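Local coordinates for protein NAD(+) phosphorylase MbcT (Mycobacterium tuberculosis, PDB 6FKG) that degrades NAD(+) by phosphorolysis, acting as the lethal toxin of a type II toxin-antitoxin pair that is neutralised by the antitoxin MbcA, at residues 29-34 and 88-93; 61-66 and 181-186; 67-72 and 146-151; 84-89 and 175-180. All coordinates share one frame; numbering follows the deposited sequence.

Contact 1 of 4, residues 29-34 and 88-93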
loop_
_atom_site.group_PDB
_atom_site.type_symbol
_atom_site.label_atom_id
_atom_site.label_comp_id
_atom_site.label_asym_id
_atom_site.label_seq_id
_atom_site.Cartn_x
_atom_site.Cartn_y
_atom_site.Cartn_z
ATOM N N THR B 29 -34.136 18.167 -19.932
ATOM C CA THR B 29 -32.885 18.582 -19.325
ATOM C C THR B 29 -33.202 19.725 -18.381
ATOM O O THR B 29 -34.271 20.330 -18.469
ATOM C CB THR B 29 -31.835 19.103 -20.357
ATOM O OG1 THR B 29 -32.301 20.327 -20.932
ATOM C CG2 THR B 29 -31.549 18.080 -21.445
ATOM N N GLY B 30 -32.265 20.046 -17.499
ATOM C CA GLY B 30 -32.292 21.343 -16.848
ATOM C C GLY B 30 -32.395 22.426 -17.901
ATOM O O GLY B 30 -31.898 22.265 -19.034
ATOM N N ALA B 31 -33.026 23.533 -17.524
ATOM C CA ALA B 31 -33.361 24.598 -18.460
ATOM C C ALA B 31 -32.121 25.245 -19.078
ATOM O O ALA B 31 -32.196 25.826 -20.163
ATOM C CB ALA B 31 -34.218 25.658 -17.762
ATOM N N HIS B 32 -30.990 25.131 -18.388
ATOM C CA HIS B 32 -29.745 25.775 -18.818
ATOM C C HIS B 32 -28.879 24.886 -19.707
ATOM O O HIS B 32 -27.858 25.345 -20.238
ATOM C CB HIS B 32 -28.916 26.215 -17.604
ATOM C CG HIS B 32 -29.577 27.256 -16.758
ATOM N ND1 HIS B 32 -29.771 28.551 -17.188
ATOM C CD2 HIS B 32 -30.070 27.199 -15.498
ATOM C CE1 HIS B 32 -30.368 29.243 -16.234
ATOM N NE2 HIS B 32 -30.563 28.445 -15.199
ATOM N N ARG B 33 -29.273 23.625 -19.864
ATOM C CA ARG B 33 -28.457 22.662 -20.595
ATOM C C ARG B 33 -28.788 22.636 -22.083
ATOM O O ARG B 33 -29.926 22.884 -22.477
ATOM C CB ARG B 33 -28.634 21.257 -20.013
ATOM C CG ARG B 33 -28.332 21.172 -18.513
ATOM C CD ARG B 33 -26.926 21.702 -18.237
ATOM N NE ARG B 33 -26.553 21.523 -16.839
ATOM C CZ ARG B 33 -25.696 20.603 -16.402
ATOM N NH1 ARG B 33 -25.076 19.778 -17.251
ATOM N NH2 ARG B 33 -25.430 20.535 -15.108
ATOM N N ASP B 34 -27.787 22.324 -22.899
ATOM C CA ASP B 34 -27.997 22.145 -24.327
ATOM C C ASP B 34 -28.812 20.888 -24.626
ATOM O O ASP B 34 -28.543 19.801 -24.093
ATOM C CB ASP B 34 -26.665 22.070 -25.071
ATOM C CG ASP B 34 -26.858 21.997 -26.573
ATOM O OD1 ASP B 34 -27.004 23.062 -27.201
ATOM O OD2 ASP B 34 -26.893 20.881 -27.117
ATOM N N ALA B 88 -35.938 24.233 -12.488
ATOM C CA ALA B 88 -36.201 24.603 -13.877
ATOM C C ALA B 88 -35.745 23.541 -14.875
ATOM O O ALA B 88 -34.544 23.358 -15.097
ATOM C CB ALA B 88 -35.532 25.931 -14.190
ATOM N N TYR B 89 -36.706 22.856 -15.490
ATOM C CA TYR B 89 -36.408 21.900 -16.557
ATOM C C TYR B 89 -37.098 22.306 -17.854
ATOM O O TYR B 89 -38.076 23.058 -17.851
ATOM C CB TYR B 89 -36.866 20.486 -16.190
ATOM C CG TYR B 89 -36.054 19.813 -15.112
ATOM C CD1 TYR B 89 -36.353 20.005 -13.768
ATOM C CD2 TYR B 89 -34.996 18.974 -15.443
ATOM C CE1 TYR B 89 -35.604 19.368 -12.772
ATOM C CE2 TYR B 89 -34.232 18.343 -14.465
ATOM C CZ TYR B 89 -34.553 18.532 -13.131
ATOM O OH TYR B 89 -33.810 17.902 -12.159
ATOM N N ARG B 90 -36.594 21.786 -18.965
ATOM C CA ARG B 90 -37.224 22.013 -20.256
ATOM C C ARG B 90 -37.406 20.699 -21.007
ATOM O O ARG B 90 -36.642 19.743 -20.815
ATOM C CB ARG B 90 -36.409 23.012 -21.088
ATOM C CG ARG B 90 -36.513 24.445 -20.561
ATOM C CD ARG B 90 -35.885 25.454 -21.505
ATOM N NE ARG B 90 -36.149 26.827 -21.085
ATOM C CZ ARG B 90 -35.449 27.876 -21.500
ATOM N NH1 ARG B 90 -35.753 29.095 -21.073
ATOM N NH2 ARG B 90 -34.439 27.702 -22.342
ATOM N N LEU B 91 -38.434 20.665 -21.846
ATOM C CA LEU B 91 -38.758 19.508 -22.650
ATOM C C LEU B 91 -38.432 19.816 -24.103
ATOM O O LEU B 91 -38.988 20.745 -24.696
ATOM C CB LEU B 91 -40.247 19.137 -22.507
ATOM C CG LEU B 91 -40.714 17.989 -23.404
ATOM C CD1 LEU B 91 -40.009 16.679 -23.071
ATOM C CD2 LEU B 91 -42.217 17.836 -23.271
ATOM N N HIS B 92 -37.531 19.020 -24.660
ATOM C CA HIS B 92 -37.049 19.194 -26.022
ATOM C C HIS B 92 -37.651 18.196 -26.974
ATOM O O HIS B 92 -37.612 16.995 -26.732
ATOM C CB HIS B 92 -35.534 19.053 -26.061
ATOM C CG HIS B 92 -34.841 19.863 -25.024
ATOM N ND1 HIS B 92 -34.799 21.241 -25.069
ATOM C CD2 HIS B 92 -34.176 19.496 -23.902
ATOM C CE1 HIS B 92 -34.124 21.685 -24.021
ATOM N NE2 HIS B 92 -33.738 20.646 -23.297
ATOM N N THR B 93 -38.194 18.708 -28.063
ATOM C CA THR B 93 -38.706 17.887 -29.138
ATOM C C THR B 93 -37.613 17.790 -30.186
ATOM O O THR B 93 -37.194 18.807 -30.726
ATOM C CB THR B 93 -39.961 18.499 -29.750
ATOM O OG1 THR B 93 -40.948 18.677 -28.727
ATOM C CG2 THR B 93 -40.515 17.606 -30.846
#
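Thr-29 and His-92 form the closely fitted end of this contact. The imidazole NE2 donates to the threonine OG1 at 2.8 Å, with the oxygen lying in the ring plane, and the two side chains cross at roughly a right angle. Thr-29 OG1 sits between its own backbone N and carbonyl carbon (chi1 67°), which brings it near the ring and also lets it donate to Gly-30 O at 2.7 Å. That carbonyl is gripped twice, since Arg-33 N closes a type I turn on it from the opposite face. His-92 ND1 is held in turn by Ser-172 OG. Thr-29 and Arg-90 exchange two backbone bonds, Arg-90 N to Thr-29 O at 2.8 Å and Thr-29 N to Arg-90 O at 3.1 Å. Tyr-89 CD2 packs 3.4 Å from Thr-29 O, while the Tyr-89 hydroxyl bonds to Val-68 O of the MbcA chain.

Ala-31 is packed as well. Its N reaches Ala-88 O at 2.9 Å, from about 40° above the carbonyl plane. Ala-31 CB lies over one face of the Arg-90 guanidinium, 3.8 Å from Arg-90 CG, and a salt bridge to Asp-174 holds Arg-90 NE. The open side is at the exposed residues His-32 and Ala-88, the latter's CB meeting Ala-31 CB at 3.8 Å. Arg-33 leads away to salt bridges with Glu-67 and Asp-107 of MbcA. The whole is an antiparallel pair in the mixed sheet of the RES domain, where strand 19-30 runs out into a turn beside the start of strand 89-103.

Contact 2 of 4, residues 61-66 and 181-186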
loop_
_atom_site.group_PDB
_atom_site.type_symbol
_atom_site.label_atom_id
_atom_site.label_comp_id
_atom_site.label_asym_id
_atom_site.label_seq_id
_atom_site.Cartn_x
_atom_site.Cartn_y
_atom_site.Cartn_z
ATOM N N ASP B 61 -39.725 7.961 -27.247
ATOM C CA ASP B 61 -40.440 8.067 -28.527
ATOM C C ASP B 61 -41.785 8.792 -28.429
ATOM O O ASP B 61 -42.525 8.887 -29.412
ATOM C CB ASP B 61 -40.660 6.675 -29.159
ATOM C CG ASP B 61 -41.689 5.831 -28.413
ATOM O OD1 ASP B 61 -41.891 6.025 -27.195
ATOM O OD2 ASP B 61 -42.309 4.955 -29.056
ATOM N N SER B 62 -42.106 9.304 -27.251
ATOM C CA SER B 62 -43.285 10.145 -27.081
ATOM C C SER B 62 -43.101 11.044 -25.876
ATOM O O SER B 62 -42.306 10.738 -24.986
ATOM C CB SER B 62 -44.548 9.301 -26.897
ATOM O OG SER B 62 -44.564 8.690 -25.610
ATOM N N ALA B 63 -43.849 12.141 -25.826
ATOM C CA ALA B 63 -43.800 13.011 -24.661
ATOM C C ALA B 63 -44.238 12.246 -23.408
ATOM O O ALA B 63 -43.704 12.461 -22.309
ATOM C CB ALA B 63 -44.678 14.242 -24.875
ATOM N N GLN B 64 -45.187 11.330 -23.581
ATOM C CA GLN B 64 -45.693 10.565 -22.436
ATOM C C GLN B 64 -44.624 9.631 -21.880
ATOM O O GLN B 64 -44.458 9.508 -20.664
ATOM C CB GLN B 64 -46.935 9.762 -22.811
ATOM C CG GLN B 64 -47.533 9.064 -21.613
ATOM C CD GLN B 64 -48.300 7.822 -21.987
ATOM O OE1 GLN B 64 -49.457 7.893 -22.391
ATOM N NE2 GLN B 64 -47.653 6.668 -21.858
ATOM N N ALA B 65 -43.895 8.970 -22.771
ATOM C CA ALA B 65 -42.820 8.080 -22.347
ATOM C C ALA B 65 -41.715 8.872 -21.660
ATOM O O ALA B 65 -41.108 8.398 -20.693
ATOM C CB ALA B 65 -42.262 7.300 -23.530
ATOM N N CYS B 66 -41.454 10.069 -22.170
ATOM C CA CYS B 66 -40.482 10.962 -21.536
ATOM C C CYS B 66 -40.925 11.290 -20.104
ATOM O O CYS B 66 -40.099 11.274 -19.191
ATOM C CB CYS B 66 -40.307 12.241 -22.341
ATOM S SG CYS B 66 -38.929 13.258 -21.741
ATOM N N GLN B 181 -48.078 16.839 -15.904
ATOM C CA GLN B 181 -49.319 16.114 -15.640
ATOM C C GLN B 181 -50.183 16.026 -16.884
ATOM O O GLN B 181 -50.850 15.019 -17.135
ATOM C CB GLN B 181 -50.082 16.779 -14.502
ATOM C CG GLN B 181 -49.276 16.827 -13.228
ATOM C CD GLN B 181 -50.076 17.332 -12.044
ATOM O OE1 GLN B 181 -50.731 18.372 -12.121
ATOM N NE2 GLN B 181 -50.024 16.597 -10.939
ATOM N N GLU B 182 -50.158 17.098 -17.665
ATOM C CA GLU B 182 -50.890 17.154 -18.913
ATOM C C GLU B 182 -50.340 16.123 -19.900
ATOM O O GLU B 182 -51.093 15.326 -20.462
ATOM C CB GLU B 182 -50.803 18.562 -19.482
ATOM C CG GLU B 182 -51.574 18.813 -20.741
ATOM C CD GLU B 182 -51.345 20.222 -21.226
ATOM O OE1 GLU B 182 -51.368 21.144 -20.384
ATOM O OE2 GLU B 182 -51.092 20.404 -22.431
ATOM N N LEU B 183 -49.022 16.121 -20.085
ATOM C CA LEU B 183 -48.399 15.189 -21.023
ATOM C C LEU B 183 -48.451 13.740 -20.541
ATOM O O LEU B 183 -48.520 12.819 -21.350
ATOM C CB LEU B 183 -46.955 15.594 -21.289
ATOM C CG LEU B 183 -46.844 16.959 -21.970
ATOM C CD1 LEU B 183 -45.380 17.376 -22.124
ATOM C CD2 LEU B 183 -47.546 16.914 -23.322
ATOM N N ARG B 184 -48.426 13.547 -19.226
ATOM C CA ARG B 184 -48.450 12.206 -18.654
ATOM C C ARG B 184 -49.785 11.534 -18.961
ATOM O O ARG B 184 -49.868 10.319 -19.125
ATOM C CB ARG B 184 -48.191 12.282 -17.148
ATOM C CG ARG B 184 -48.150 10.964 -16.416
ATOM C CD ARG B 184 -47.012 10.069 -16.867
ATOM N NE ARG B 184 -47.014 8.823 -16.098
ATOM C CZ ARG B 184 -47.725 7.750 -16.421
ATOM N NH1 ARG B 184 -48.493 7.762 -17.505
ATOM N NH2 ARG B 184 -47.668 6.666 -15.661
ATOM N N ALA B 185 -50.823 12.352 -19.065
ATOM C CA ALA B 185 -52.180 11.866 -19.305
ATOM C C ALA B 185 -52.457 11.674 -20.793
ATOM O O ALA B 185 -52.885 10.599 -21.229
ATOM C CB ALA B 185 -53.174 12.833 -18.713
ATOM N N THR B 186 -52.201 12.730 -21.564
ATOM C CA THR B 186 -52.556 12.788 -22.980
ATOM C C THR B 186 -51.570 12.018 -23.860
ATOM O O THR B 186 -50.887 11.099 -23.407
ATOM C CB THR B 186 -52.640 14.257 -23.476
ATOM O OG1 THR B 186 -51.323 14.835 -23.500
ATOM C CG2 THR B 186 -53.555 15.091 -22.562
ATOM O OXT THR B 186 -51.448 12.293 -25.055
#
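The first turn of helix 63-76 lies against the last turn of helix 177-185, and the backbones come nearest at Gln-64 and Arg-184, whose CA atoms are 5.0 Å apart. Ala-63 points its methyl group at the facing helix, and Leu-183 CD2 meets Ala-63 CB at 4.2 Å. Gln-64 runs alongside the neighbouring helix end: with CG anti to the backbone N (chi1 -175°) and the chain extended beyond it, its methylene groups pass over the terminal carbonyls. Gln-64 CB lies 3.7 Å from Leu-183 O, and Gln-64 CG lies 3.6 Å from Arg-184 O.

This is a helix-helix contact between the beginning of one helix and the end of another, at the surface of the RES domain. The start of helix 63-76 is N-capped by Ser-62, whose OG accepts from Ala-65 N at 2.9 Å in a fairly straight bond (162° at the hydrogen). The chain ends opposite, at the carboxylate of Thr-186, and Gln-64 OE1 comes to 3.7 Å from Thr-186 O.

Arg-184 starts off away from the partner helix, but its far end swings back until NH1 stands 4.4 Å from Gln-64 CG. Its NE forms a salt bridge with Glu-71, two turns further along helix 63-76, while Leu-183 also rests on Met-67 of that helix and on Leu-91 of strand 89-103.

Contact 3 of 4, residues 67-72 and 146-151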
loop_
_atom_site.group_PDB
_atom_site.type_symbol
_atom_site.label_atom_id
_atom_site.label_comp_id
_atom_site.label_asym_id
_atom_site.label_seq_id
_atom_site.Cartn_x
_atom_site.Cartn_y
_atom_site.Cartn_z
ATOM N N MET B 67 -42.225 11.558 -19.906
ATOM C CA MET B 67 -42.725 11.913 -18.565
ATOM C C MET B 67 -42.547 10.752 -17.598
ATOM O O MET B 67 -42.250 10.946 -16.418
ATOM C CB MET B 67 -44.201 12.324 -18.596
ATOM C CG MET B 67 -44.489 13.632 -19.368
ATOM S SD MET B 67 -43.423 15.035 -18.939
ATOM C CE MET B 67 -42.146 14.974 -20.212
ATOM N N VAL B 68 -42.737 9.538 -18.098
ATOM C CA VAL B 68 -42.508 8.355 -17.274
ATOM C C VAL B 68 -41.036 8.329 -16.816
ATOM O O VAL B 68 -40.746 8.003 -15.669
ATOM C CB VAL B 68 -42.884 7.074 -18.033
ATOM C CG1 VAL B 68 -42.533 5.823 -17.217
ATOM C CG2 VAL B 68 -44.370 7.090 -18.361
ATOM N N GLU B 69 -40.106 8.711 -17.690
ATOM C CA GLU B 69 -38.698 8.732 -17.283
ATOM C C GLU B 69 -38.441 9.859 -16.269
ATOM O O GLU B 69 -37.637 9.697 -15.343
ATOM C CB GLU B 69 -37.777 8.867 -18.499
ATOM C CG GLU B 69 -37.833 7.659 -19.464
ATOM C CD GLU B 69 -37.515 6.330 -18.788
ATOM O OE1 GLU B 69 -36.687 6.284 -17.852
ATOM O OE2 GLU B 69 -38.105 5.315 -19.193
ATOM N N VAL B 70 -39.163 10.971 -16.400
ATOM C CA VAL B 70 -39.055 12.031 -15.401
ATOM C C VAL B 70 -39.475 11.490 -14.025
ATOM O O VAL B 70 -38.832 11.759 -13.017
ATOM C CB VAL B 70 -39.909 13.277 -15.760
ATOM C CG1 VAL B 70 -39.871 14.298 -14.618
ATOM C CG2 VAL B 70 -39.408 13.926 -17.054
ATOM N N GLU B 71 -40.545 10.700 -13.996
ATOM C CA GLU B 71 -41.001 10.080 -12.751
ATOM C C GLU B 71 -39.954 9.151 -12.135
ATOM O O GLU B 71 -39.734 9.157 -10.920
ATOM C CB GLU B 71 -42.277 9.266 -12.988
ATOM C CG GLU B 71 -43.430 10.044 -13.513
ATOM C CD GLU B 71 -44.663 9.158 -13.706
ATOM O OE1 GLU B 71 -44.583 7.930 -13.457
ATOM O OE2 GLU B 71 -45.709 9.690 -14.111
ATOM N N ARG B 72 -39.361 8.306 -12.973
ATOM C CA ARG B 72 -38.351 7.361 -12.505
ATOM C C ARG B 72 -37.124 8.076 -11.953
ATOM O O ARG B 72 -36.554 7.645 -10.956
ATOM C CB ARG B 72 -37.935 6.411 -13.627
ATOM C CG ARG B 72 -39.068 5.475 -14.079
ATOM C CD ARG B 72 -38.597 4.546 -15.202
ATOM N NE ARG B 72 -37.661 3.536 -14.717
ATOM C CZ ARG B 72 -36.384 3.464 -15.064
ATOM N NH1 ARG B 72 -35.876 4.350 -15.915
ATOM N NH2 ARG B 72 -35.620 2.496 -14.557
ATOM N N PRO B 146 -36.442 -0.927 -25.038
ATOM C CA PRO B 146 -37.753 -0.722 -24.417
ATOM C C PRO B 146 -37.603 0.266 -23.259
ATOM O O PRO B 146 -36.528 0.357 -22.666
ATOM C CB PRO B 146 -38.139 -2.120 -23.934
ATOM C CG PRO B 146 -36.822 -2.789 -23.664
ATOM C CD PRO B 146 -35.789 -2.169 -24.587
ATOM N N ALA B 147 -38.660 1.010 -22.961
ATOM C CA ALA B 147 -38.673 1.878 -21.797
ATOM C C ALA B 147 -39.970 1.645 -21.045
ATOM O O ALA B 147 -40.936 1.114 -21.619
ATOM C CB ALA B 147 -38.531 3.335 -22.201
ATOM N N ALA B 148 -39.994 2.035 -19.771
ATOM C CA ALA B 148 -41.170 1.814 -18.929
ATOM C C ALA B 148 -42.426 2.400 -19.564
ATOM O O ALA B 148 -43.496 1.816 -19.467
ATOM C CB ALA B 148 -40.952 2.396 -17.539
ATOM N N GLY B 149 -42.291 3.534 -20.247
ATOM C CA GLY B 149 -43.457 4.177 -20.829
ATOM C C GLY B 149 -43.584 4.081 -22.341
ATOM O O GLY B 149 -44.454 4.725 -22.928
ATOM N N GLY B 150 -42.723 3.292 -22.976
ATOM C CA GLY B 150 -42.748 3.146 -24.428
ATOM C C GLY B 150 -41.394 2.711 -24.974
ATOM O O GLY B 150 -40.844 1.704 -24.533
ATOM N N VAL B 151 -40.839 3.474 -25.913
ATOM C CA VAL B 151 -39.537 3.128 -26.506
ATOM C C VAL B 151 -38.498 4.207 -26.223
ATOM O O VAL B 151 -38.795 5.398 -26.291
ATOM C CB VAL B 151 -39.665 2.901 -28.027
ATOM C CG1 VAL B 151 -38.294 2.686 -28.655
ATOM C CG2 VAL B 151 -40.567 1.704 -28.288
HETATM O O HOH W 1 -40.474 5.629 -20.508
HETATM O O HOH W 2 -37.659 2.887 -18.457
#
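Val-68 turns both of its methyl groups onto the hairpin tip. Its CG1, placed across CB from the main-chain nitrogen (chi1 175°), reaches Ala-148 CB and Gly-149 N, both at 3.8 Å, while CG2 settles 3.9 Å from Gly-149 CA, a close approach made possible because this residue carries no side chain. Arg-72, one turn on, also touches the alanine methyl, its CD 4.0 Å from Ala-148 CB.

The tip belongs to a beta hairpin with a two-residue loop, Ala-148 and Gly-149: strands 142-147 and 150-156 are closed by the backbone bonds between Ala-147 and Gly-150, and helix 63-76 packs against the tip. The amide groups of the turn are reached through water. Glu-69, bent at chi2 (-56°), brings OE2 toward them, and two waters donate to Glu-69 OE2, at 2.7 and 2.6 Å. The first accepts from Gly-149 N and the second from Ala-148 N, each at 2.8 Å; the second also lies over one face of the Arg-72 guanidinium.

The other carboxylate oxygen faces along the helix: Arg-72 NH1 binds Glu-69 OE1 at 2.9 Å in a salt bridge that uses the syn lone pair. Arg-72 NH1 also donates to Val-115 O of MbcA.

Contact 4 of 4, residues 84-89 and 175-180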
loop_
_atom_site.group_PDB
_atom_site.type_symbol
_atom_site.label_atom_id
_atom_site.label_comp_id
_atom_site.label_asym_id
_atom_site.label_seq_id
_atom_site.Cartn_x
_atom_site.Cartn_y
_atom_site.Cartn_z
ATOM N N MET B 84 -39.980 17.709 -8.249
ATOM C CA MET B 84 -38.685 17.874 -8.922
ATOM C C MET B 84 -38.741 18.986 -9.955
ATOM O O MET B 84 -37.783 19.769 -10.111
ATOM C CB MET B 84 -38.252 16.563 -9.589
ATOM C CG MET B 84 -36.883 16.612 -10.265
ATOM S SD MET B 84 -36.413 14.973 -10.872
ATOM C CE MET B 84 -37.053 15.032 -12.528
ATOM N N LEU B 85 -39.873 19.063 -10.651
ATOM C CA LEU B 85 -40.039 20.030 -11.736
ATOM C C LEU B 85 -40.319 21.449 -11.237
ATOM O O LEU B 85 -40.588 22.349 -12.028
ATOM C CB LEU B 85 -41.149 19.579 -12.667
ATOM C CG LEU B 85 -40.796 18.326 -13.474
ATOM C CD1 LEU B 85 -42.011 17.858 -14.250
ATOM C CD2 LEU B 85 -39.604 18.603 -14.429
ATOM N N GLU B 86 -40.259 21.639 -9.926
ATOM C CA GLU B 86 -40.212 22.983 -9.375
ATOM C C GLU B 86 -38.847 23.619 -9.647
ATOM O O GLU B 86 -38.734 24.841 -9.714
ATOM C CB GLU B 86 -40.500 22.962 -7.881
ATOM C CG GLU B 86 -41.949 22.527 -7.585
ATOM C CD GLU B 86 -42.262 22.590 -6.115
ATOM O OE1 GLU B 86 -41.369 23.000 -5.336
ATOM O OE2 GLU B 86 -43.396 22.234 -5.748
ATOM N N ALA B 87 -37.817 22.787 -9.783
ATOM C CA ALA B 87 -36.537 23.263 -10.322
ATOM C C ALA B 87 -36.741 23.398 -11.832
ATOM O O ALA B 87 -37.642 22.773 -12.391
ATOM C CB ALA B 87 -35.390 22.303 -9.983
ATOM N N ALA B 88 -35.938 24.233 -12.488
ATOM C CA ALA B 88 -36.201 24.603 -13.877
ATOM C C ALA B 88 -35.745 23.541 -14.875
ATOM O O ALA B 88 -34.544 23.358 -15.097
ATOM C CB ALA B 88 -35.532 25.931 -14.190
ATOM N N TYR B 89 -36.706 22.856 -15.490
ATOM C CA TYR B 89 -36.408 21.900 -16.557
ATOM C C TYR B 89 -37.098 22.306 -17.854
ATOM O O TYR B 89 -38.076 23.058 -17.851
ATOM C CB TYR B 89 -36.866 20.486 -16.190
ATOM C CG TYR B 89 -36.054 19.813 -15.112
ATOM C CD1 TYR B 89 -36.353 20.005 -13.768
ATOM C CD2 TYR B 89 -34.996 18.974 -15.443
ATOM C CE1 TYR B 89 -35.604 19.368 -12.772
ATOM C CE2 TYR B 89 -34.232 18.343 -14.465
ATOM C CZ TYR B 89 -34.553 18.532 -13.131
ATOM O OH TYR B 89 -33.810 17.902 -12.159
ATOM N N LEU B 175 -40.754 22.749 -18.729
ATOM C CA LEU B 175 -41.449 21.550 -18.263
ATOM C C LEU B 175 -41.890 21.763 -16.823
ATOM O O LEU B 175 -41.198 21.401 -15.876
ATOM C CB LEU B 175 -40.566 20.311 -18.395
ATOM C CG LEU B 175 -41.220 18.965 -18.038
ATOM C CD1 LEU B 175 -42.479 18.672 -18.875
ATOM C CD2 LEU B 175 -40.181 17.868 -18.204
ATOM N N THR B 176 -43.055 22.375 -16.690
ATOM C CA THR B 176 -43.648 22.686 -15.397
ATOM C C THR B 176 -44.338 21.456 -14.820
ATOM O O THR B 176 -44.607 20.516 -15.546
ATOM C CB THR B 176 -44.656 23.822 -15.545
ATOM O OG1 THR B 176 -45.677 23.411 -16.464
ATOM C CG2 THR B 176 -43.954 25.070 -16.082
ATOM N N PRO B 177 -44.615 21.455 -13.512
ATOM C CA PRO B 177 -45.435 20.367 -12.962
ATOM C C PRO B 177 -46.766 20.216 -13.706
ATOM O O PRO B 177 -47.184 19.084 -13.963
ATOM C CB PRO B 177 -45.655 20.800 -11.512
ATOM C CG PRO B 177 -44.385 21.572 -11.194
ATOM C CD PRO B 177 -44.059 22.323 -12.457
ATOM N N ALA B 178 -47.405 21.331 -14.056
ATOM C CA ALA B 178 -48.673 21.290 -14.778
ATOM C C ALA B 178 -48.522 20.624 -16.151
ATOM O O ALA B 178 -49.354 19.805 -16.536
ATOM C CB ALA B 178 -49.259 22.702 -14.927
ATOM N N LEU B 179 -47.467 20.971 -16.890
ATOM C CA LEU B 179 -47.269 20.392 -18.220
ATOM C C LEU B 179 -46.999 18.906 -18.117
ATOM O O LEU B 179 -47.510 18.127 -18.920
ATOM C CB LEU B 179 -46.108 21.058 -18.958
ATOM C CG LEU B 179 -45.908 20.549 -20.391
ATOM C CD1 LEU B 179 -47.188 20.690 -21.213
ATOM C CD2 LEU B 179 -44.742 21.287 -21.060
ATOM N N TYR B 180 -46.170 18.530 -17.142
ATOM C CA TYR B 180 -45.878 17.122 -16.892
ATOM C C TYR B 180 -47.177 16.330 -16.727
ATOM O O TYR B 180 -47.365 15.281 -17.323
ATOM C CB TYR B 180 -44.999 16.963 -15.644
ATOM C CG TYR B 180 -45.198 15.637 -14.973
ATOM C CD1 TYR B 180 -46.055 15.514 -13.885
ATOM C CD2 TYR B 180 -44.569 14.494 -15.442
ATOM C CE1 TYR B 180 -46.278 14.307 -13.292
ATOM C CE2 TYR B 180 -44.798 13.258 -14.838
ATOM C CZ TYR B 180 -45.650 13.181 -13.761
ATOM O OH TYR B 180 -45.907 11.979 -13.131
HETATM O O HOH W 3 -39.419 23.034 -14.682
#
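This is an apolar contact, pinned by one backbone bond, between the turn that leads from helix 81-84 into strand 89-103 and the start of the C-terminal helix 177-185. Leu-85 is its main side chain. Its CD1 presses on Tyr-180 CB at 3.4 Å, the two side chains crossing at about a right angle, while Leu-85 CD2 meets Leu-175 CD2 at 3.9 Å on a slant. The Pro-177 ring packs on the backbone and CB of Leu-85: Pro-177 CD lies 4.0 Å from Leu-85 CB and 3.5 Å from Leu-85 O.

Further along, Leu-175 N donates to Tyr-89 O at 2.8 Å in a nearly straight bond (170° at the hydrogen), although it stands about 40° above the carbonyl plane. A water accepts from Tyr-89 N at 2.8 Å and lies within reach of Ala-87 O and Leu-175 O, and may add a second link between the two segments. Thr-176 sets the start of the helix as its N-cap, with OG1 accepting from Leu-179 N at 3.1 Å.

Helix 63-76 lies behind this packing: its Met-67 touches both Leu-175 and Tyr-180, and the Tyr-180 hydroxyl is hydrogen-bonded to Glu-71 OE2. Tyr-180 also rests on helix 81-84, while MbcA packs on Met-84, Glu-86 and Ala-87, next to the first residues of strand 89-103.

Helix 63-76 ties contacts 2 and 3 together, their centres about 9 Å apart, and helix 177-185 is common to contacts 2 and 4. Glu-71 joins three of them: its OE2 forms a salt bridge to Arg-184 NE at 2.5 Å and probably a hydrogen bond to Tyr-180 OH, also at 2.5 Å. Contacts 1 and 4 share Ala-88 and Tyr-89, with centres about 10 Å apart. Leu-91 CD2 of contact 1 packs on Leu-183 CD1 of contact 2 at 3.4 Å, joining sheet to helix. MbcA, which blocks access to the active site, touches contacts 1, 3 and 4, whereas contact 2 lies clear of other chains in the assembly.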